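DUF1955 domain-containing protein (Sulfolobus tokodaii, PDB 1WY6) is of unknown function but folds as an archaeal helical repeat protein. Local coordinates at residues A[76-79]-A[80-84]; A[109-112]-A[113-117]; A[138-141]-A[142-145]. All coordinates share one frame; numbering follows the deposited sequence.

Contact 1 of 3, residues A[76-79]-A[80-84]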
loop_
_atom_site.group_PDB
_atom_site.type_symbol
_atom_site.label_atom_id
_atom_site.label_comp_id
_atom_site.label_asym_id
_atom_site.label_seq_id
_atom_site.Cartn_x
_atom_site.Cartn_y
_atom_site.Cartn_z
ATOM N N ASN A 76 -3.433 5.850 -6.674
ATOM C CA ASN A 76 -2.131 5.193 -6.803
ATOM C C ASN A 76 -1.759 4.317 -5.607
ATOM O O ASN A 76 -0.574 4.171 -5.293
ATOM C CB ASN A 76 -1.031 6.248 -7.003
ATOM C CG ASN A 76 -0.969 7.273 -5.861
ATOM O OD1 ASN A 76 -0.043 8.084 -5.793
ATOM N ND2 ASN A 76 -1.955 7.242 -4.972
ATOM N N LEU A 77 -2.757 3.730 -4.945
ATOM C CA LEU A 77 -2.477 2.895 -3.788
ATOM C C LEU A 77 -1.690 1.628 -4.104
ATOM O O LEU A 77 -1.300 0.891 -3.201
ATOM C CB LEU A 77 -3.762 2.568 -3.019
ATOM C CG LEU A 77 -4.403 3.793 -2.354
ATOM C CD1 LEU A 77 -5.388 3.325 -1.296
ATOM C CD2 LEU A 77 -3.330 4.678 -1.706
ATOM N N LYS A 78 -1.429 1.385 -5.383
ATOM C CA LYS A 78 -0.619 0.234 -5.743
ATOM C C LYS A 78 0.788 0.521 -5.209
ATOM O O LYS A 78 1.570 -0.396 -4.955
ATOM C CB LYS A 78 -0.564 0.045 -7.257
ATOM C CG LYS A 78 0.252 -1.178 -7.668
ATOM C CD LYS A 78 0.578 -1.187 -9.163
ATOM C CE LYS A 78 1.538 -2.318 -9.493
ATOM N NZ LYS A 78 1.920 -2.340 -10.932
ATOM N N SER A 79 1.101 1.805 -5.037
ATOM C CA SER A 79 2.404 2.235 -4.521
ATOM C C SER A 79 2.629 1.715 -3.097
ATOM O O SER A 79 3.756 1.407 -2.698
ATOM C CB SER A 79 2.490 3.771 -4.500
ATOM O OG SER A 79 2.210 4.338 -5.770
ATOM N N VAL A 80 1.555 1.639 -2.323
ATOM C CA VAL A 80 1.660 1.167 -0.948
ATOM C C VAL A 80 1.899 -0.339 -0.910
ATOM O O VAL A 80 2.711 -0.823 -0.132
ATOM C CB VAL A 80 0.391 1.530 -0.133
ATOM C CG1 VAL A 80 0.447 0.884 1.251
ATOM C CG2 VAL A 80 0.295 3.037 -0.003
ATOM N N VAL A 81 1.195 -1.075 -1.762
ATOM C CA VAL A 81 1.360 -2.519 -1.832
ATOM C C VAL A 81 2.779 -2.840 -2.318
ATOM O O VAL A 81 3.415 -3.780 -1.832
ATOM C CB VAL A 81 0.357 -3.145 -2.813
ATOM C CG1 VAL A 81 0.478 -4.662 -2.769
ATOM C CG2 VAL A 81 -1.057 -2.691 -2.474
ATOM N N GLU A 82 3.257 -2.054 -3.282
ATOM C CA GLU A 82 4.600 -2.220 -3.838
ATOM C C GLU A 82 5.655 -2.141 -2.744
ATOM O O GLU A 82 6.624 -2.897 -2.758
ATOM C CB GLU A 82 4.898 -1.139 -4.880
ATOM C CG GLU A 82 4.276 -1.360 -6.244
ATOM C CD GLU A 82 4.811 -2.603 -6.951
ATOM O OE1 GLU A 82 5.944 -3.040 -6.634
ATOM O OE2 GLU A 82 4.101 -3.134 -7.837
ATOM N N CYS A 83 5.491 -1.205 -1.812
ATOM C CA CYS A 83 6.450 -1.084 -0.716
ATOM C C CYS A 83 6.310 -2.279 0.218
ATOM O O CYS A 83 7.258 -2.674 0.885
ATOM C CB CYS A 83 6.243 0.222 0.042
ATOM S SG CYS A 83 6.996 1.656 -0.790
ATOM N N GLY A 84 5.119 -2.856 0.268
ATOM C CA GLY A 84 4.933 -4.033 1.093
ATOM C C GLY A 84 5.762 -5.153 0.484
ATOM O O GLY A 84 6.476 -5.869 1.187
HETATM O O HOH W 1 3.618 -4.265 -10.761
#
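K78 and E82 lie side by side, one turn apart at the start of helix 78-86, and their chains point the same way. The K78 chain leaves the backbone with CG anti to its N (chi1 -179°) and stays extended to the ammonium group. E82 reaches it by a bent path. Its CB sits 3.4 Å from K78 O, and its CG lies closer to that oxygen, at 3.1 Å. The bend at CB-CG (chi2 -64°) then swings CD and the carboxylate toward the lysine tip. E82 OE2 comes 3.2 Å from K78 CE. The same E82 OE2 stays 3.9 Å from K78 NZ, a long salt bridge. A water bridges the two charges: it accepts from K78 NZ and donates to E82 OE2. E82 OE2 also lies close to the like-charged E116 OE2 of helix 107-117. The stronger partner of K78 NZ is E112 on helix 107-117. With an alanine at E82, the bridging water is likely to lose an acceptor and K78 a nearby negative charge.

The backbone bond from E82 N to K78 O is 2.9 Å long. N76 O accepts from both S79 N and S79 OG, the hydroxyl lying in the carbonyl plane at 2.8 Å. This ties the S79 side chain back to the turn before the helix. V80 and C83 face helix 55-65, and C83 is joined to C55 there by a disulfide. L77 and V81 pack on helix 92-103, while K78 and E82 look toward helix 107-117, where both touch I113.

Contact 2 of 3, residues A[109-112]-A[113-117]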
loop_
_atom_site.group_PDB
_atom_site.type_symbol
_atom_site.label_atom_id
_atom_site.label_comp_id
_atom_site.label_asym_id
_atom_site.label_seq_id
_atom_site.Cartn_x
_atom_site.Cartn_y
_atom_site.Cartn_z
ATOM N N LYS A 109 -4.394 -3.270 -11.314
ATOM C CA LYS A 109 -3.290 -3.043 -10.381
ATOM C C LYS A 109 -2.998 -4.310 -9.570
ATOM O O LYS A 109 -1.844 -4.705 -9.419
ATOM C CB LYS A 109 -3.625 -1.870 -9.451
ATOM C CG LYS A 109 -3.873 -0.546 -10.190
ATOM C CD LYS A 109 -2.622 -0.101 -10.955
ATOM C CE LYS A 109 -2.916 1.002 -11.964
ATOM N NZ LYS A 109 -3.379 2.257 -11.328
ATOM N N LEU A 110 -4.044 -4.953 -9.062
ATOM C CA LEU A 110 -3.884 -6.192 -8.293
ATOM C C LEU A 110 -3.209 -7.300 -9.115
ATOM O O LEU A 110 -2.399 -8.064 -8.582
ATOM C CB LEU A 110 -5.249 -6.678 -7.787
ATOM C CG LEU A 110 -5.917 -5.762 -6.758
ATOM C CD1 LEU A 110 -7.347 -6.212 -6.495
ATOM C CD2 LEU A 110 -5.091 -5.770 -5.469
ATOM N N GLU A 111 -3.540 -7.390 -10.405
ATOM C CA GLU A 111 -2.935 -8.409 -11.275
ATOM C C GLU A 111 -1.458 -8.118 -11.527
ATOM O O GLU A 111 -0.635 -9.034 -11.576
ATOM C CB GLU A 111 -3.663 -8.491 -12.614
ATOM C CG GLU A 111 -5.101 -8.935 -12.500
ATOM C CD GLU A 111 -5.637 -9.454 -13.819
ATOM O OE1 GLU A 111 -6.873 -9.601 -13.944
ATOM O OE2 GLU A 111 -4.814 -9.724 -14.728
ATOM N N GLU A 112 -1.130 -6.843 -11.701
ATOM C CA GLU A 112 0.260 -6.440 -11.898
ATOM C C GLU A 112 1.090 -6.894 -10.686
ATOM O O GLU A 112 2.154 -7.490 -10.833
ATOM C CB GLU A 112 0.330 -4.920 -12.072
ATOM C CG GLU A 112 -0.237 -4.459 -13.409
ATOM C CD GLU A 112 -0.629 -2.994 -13.417
ATOM O OE1 GLU A 112 -0.112 -2.240 -12.564
ATOM O OE2 GLU A 112 -1.450 -2.596 -14.279
ATOM N N ILE A 113 0.593 -6.619 -9.483
ATOM C CA ILE A 113 1.293 -7.044 -8.268
ATOM C C ILE A 113 1.425 -8.572 -8.280
ATOM O O ILE A 113 2.477 -9.127 -7.950
ATOM C CB ILE A 113 0.513 -6.643 -6.996
ATOM C CG1 ILE A 113 0.608 -5.134 -6.769
ATOM C CG2 ILE A 113 1.061 -7.392 -5.792
ATOM C CD1 ILE A 113 2.017 -4.661 -6.411
ATOM N N GLY A 114 0.345 -9.243 -8.666
ATOM C CA GLY A 114 0.351 -10.691 -8.710
ATOM C C GLY A 114 1.440 -11.277 -9.589
ATOM O O GLY A 114 2.113 -12.225 -9.191
ATOM N N ARG A 115 1.611 -10.723 -10.786
ATOM C CA ARG A 115 2.630 -11.209 -11.716
ATOM C C ARG A 115 4.022 -10.916 -11.180
ATOM O O ARG A 115 4.920 -11.759 -11.230
ATOM C CB ARG A 115 2.466 -10.544 -13.084
ATOM C CG ARG A 115 1.096 -10.729 -13.696
ATOM C CD ARG A 115 1.032 -10.173 -15.120
ATOM N NE ARG A 115 -0.349 -9.959 -15.542
ATOM C CZ ARG A 115 -0.999 -8.806 -15.429
ATOM N NH1 ARG A 115 -0.393 -7.746 -14.913
ATOM N NH2 ARG A 115 -2.262 -8.711 -15.825
ATOM N N GLU A 116 4.184 -9.700 -10.673
ATOM C CA GLU A 116 5.443 -9.232 -10.113
ATOM C C GLU A 116 5.984 -10.126 -8.994
ATOM O O GLU A 116 7.186 -10.394 -8.935
ATOM C CB GLU A 116 5.247 -7.807 -9.601
ATOM C CG GLU A 116 6.388 -7.239 -8.797
ATOM C CD GLU A 116 6.100 -5.810 -8.372
ATOM O OE1 GLU A 116 6.885 -5.244 -7.581
ATOM O OE2 GLU A 116 5.081 -5.257 -8.841
ATOM N N ILE A 117 5.111 -10.587 -8.104
ATOM C CA ILE A 117 5.567 -11.436 -7.008
ATOM C C ILE A 117 5.880 -12.864 -7.466
ATOM O O ILE A 117 6.540 -13.621 -6.751
ATOM C CB ILE A 117 4.542 -11.473 -5.844
ATOM C CG1 ILE A 117 3.171 -11.913 -6.355
ATOM C CG2 ILE A 117 4.455 -10.100 -5.187
ATOM C CD1 ILE A 117 2.083 -11.886 -5.287
#
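R115 folds back over the preceding turn of helix 107-117 to meet E111. Its CG is anti to the carbonyl carbon (chi1 -56°), and the chain runs extended to NE, with CG passing 3.2 Å from E111 O. The guanidinium then lies with one face over that part of E111. E111 O is 3.5 Å above the plane, set toward the rim, and E111 CB is on a face as well, 3.5 Å from R115 NH2. The same NH2 makes a salt bridge of 3.0 Å to E111 OE2. The two flat groups are turned 57° apart. The other carboxylate oxygen of E111, OE1, pairs with R107, so this glutamate joins two arginines.

E112 comes to the guanidinium edge through its chain. Its CG lies in the plane, 3.6 Å from R115 NH1. Its carboxylate is directed elsewhere, and OE1 makes a salt bridge to K78 on helix 78-86. On the buried side I113 packs between helices 78-86 and 125-137, its CG1 resting 3.6 Å from K109 O.

The backbone makes regular i to i+4 hydrogen bonds. The E111-R115 pair has the same spacing, an intrahelical salt bridge common on the surface of alpha helices.

Contact 3 of 3, residues A[138-141]-A[142-145]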
loop_
_atom_site.group_PDB
_atom_site.type_symbol
_atom_site.label_atom_id
_atom_site.label_comp_id
_atom_site.label_asym_id
_atom_site.label_seq_id
_atom_site.Cartn_x
_atom_site.Cartn_y
_atom_site.Cartn_z
ATOM N N VAL A 138 -11.550 -9.855 -6.902
ATOM C CA VAL A 138 -11.808 -9.105 -8.134
ATOM C C VAL A 138 -12.115 -10.031 -9.315
ATOM O O VAL A 138 -12.192 -9.586 -10.466
ATOM C CB VAL A 138 -10.631 -8.147 -8.525
ATOM C CG1 VAL A 138 -10.648 -6.909 -7.636
ATOM C CG2 VAL A 138 -9.299 -8.854 -8.409
ATOM N N GLY A 139 -12.289 -11.317 -9.026
ATOM C CA GLY A 139 -12.616 -12.278 -10.069
ATOM C C GLY A 139 -11.463 -12.993 -10.749
ATOM O O GLY A 139 -11.669 -13.678 -11.758
ATOM N N ASP A 140 -10.258 -12.853 -10.203
ATOM C CA ASP A 140 -9.080 -13.490 -10.781
ATOM C C ASP A 140 -8.692 -14.773 -10.040
ATOM O O ASP A 140 -7.676 -14.808 -9.336
ATOM C CB ASP A 140 -7.893 -12.524 -10.759
ATOM C CG ASP A 140 -6.720 -13.023 -11.580
ATOM O OD1 ASP A 140 -6.660 -14.237 -11.864
ATOM O OD2 ASP A 140 -5.851 -12.200 -11.934
ATOM N N GLU A 141 -9.495 -15.820 -10.209
ATOM C CA GLU A 141 -9.236 -17.105 -9.561
ATOM C C GLU A 141 -7.956 -17.788 -10.035
ATOM O O GLU A 141 -7.244 -18.393 -9.231
ATOM C CB GLU A 141 -10.419 -18.060 -9.762
ATOM C CG GLU A 141 -11.534 -17.907 -8.730
ATOM C CD GLU A 141 -12.301 -16.605 -8.871
ATOM O OE1 GLU A 141 -13.109 -16.290 -7.971
ATOM O OE2 GLU A 141 -12.099 -15.901 -9.883
ATOM N N ARG A 142 -7.662 -17.690 -11.330
ATOM C CA ARG A 142 -6.462 -18.307 -11.893
ATOM C C ARG A 142 -5.183 -17.856 -11.206
ATOM O O ARG A 142 -4.380 -18.681 -10.772
ATOM C CB ARG A 142 -6.349 -18.007 -13.388
ATOM C CG ARG A 142 -7.399 -18.687 -14.235
ATOM C CD ARG A 142 -7.052 -18.621 -15.719
ATOM N NE ARG A 142 -8.015 -19.358 -16.531
ATOM C CZ ARG A 142 -8.290 -20.652 -16.377
ATOM N NH1 ARG A 142 -7.673 -21.359 -15.438
ATOM N NH2 ARG A 142 -9.186 -21.241 -17.161
ATOM N N ASP A 143 -4.980 -16.546 -11.114
ATOM C CA ASP A 143 -3.778 -16.035 -10.469
ATOM C C ASP A 143 -3.884 -16.222 -8.968
ATOM O O ASP A 143 -2.897 -16.508 -8.299
ATOM C CB ASP A 143 -3.567 -14.558 -10.808
ATOM C CG ASP A 143 -3.242 -14.338 -12.275
ATOM O OD1 ASP A 143 -2.423 -15.114 -12.815
ATOM O OD2 ASP A 143 -3.789 -13.392 -12.883
ATOM N N ALA A 144 -5.092 -16.065 -8.440
ATOM C CA ALA A 144 -5.297 -16.241 -7.011
ATOM C C ALA A 144 -4.786 -17.626 -6.606
ATOM O O ALA A 144 -4.012 -17.758 -5.654
ATOM C CB ALA A 144 -6.769 -16.102 -6.677
ATOM N N THR A 145 -5.219 -18.644 -7.349
ATOM C CA THR A 145 -4.834 -20.031 -7.098
ATOM C C THR A 145 -3.334 -20.239 -7.260
ATOM O O THR A 145 -2.686 -20.852 -6.417
ATOM C CB THR A 145 -5.576 -21.000 -8.058
ATOM O OG1 THR A 145 -6.957 -21.081 -7.688
ATOM C CG2 THR A 145 -4.955 -22.385 -8.004
HETATM O O HOH W 2 -8.303 -15.745 -13.929
#
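A144 N gives a backbone hydrogen bond to D140 O at 3.0 Å, and T145 N one to E141 O at 2.8 Å. They are the first helical bonds of helix 141-153. G139, just before, has a positive phi of 92°, which suits glycine. It is the C-prime residue of a Schellman motif that closes helix 125-137.

D140 is the N-cap. Its CG is anti to the backbone N (chi1 -169°), which carries OD1 forward to accept from D143 N at 3.0 Å. The N-H arrives from above the carboxylate plane. One helix stops and the next starts within a few residues, as befits the short turns of a helical repeat protein. A water also donates to D140 OD1.

The D143 side chain crosses beside the cap, the two carboxylate planes 60° apart. D140 OD2 and D143 OD2 are only 2.6 Å apart, so one acid probably holds a proton. R107 gives D140 OD2 a long, weak ion pair, and E111 OE1, a like charge, is also near. Further along, T145 OG1 donates to E141 O at 3.1 Å; it and T145 N grip that oxygen from opposite faces.

The three contacts follow in series along the chain; none nests in or crosses another. Each is local, so none closes a long loop. Contact 1 opens helix 78-86, contact 2 spans most of helix 107-117, and contact 3 joins the turn after helix 125-137 to helix 141-153. Contacts 1 and 2 touch: K78 NZ forms a salt bridge of 2.6 Å with E112 OE1, and K78 also packs on K109. Contacts 2 and 3 meet where L110 packs on V138 and where E111 approaches D140. Contacts 1 and 3 remain apart, their nearest atoms about 12 Å from each other. Helix 107-117 therefore links the other two regions.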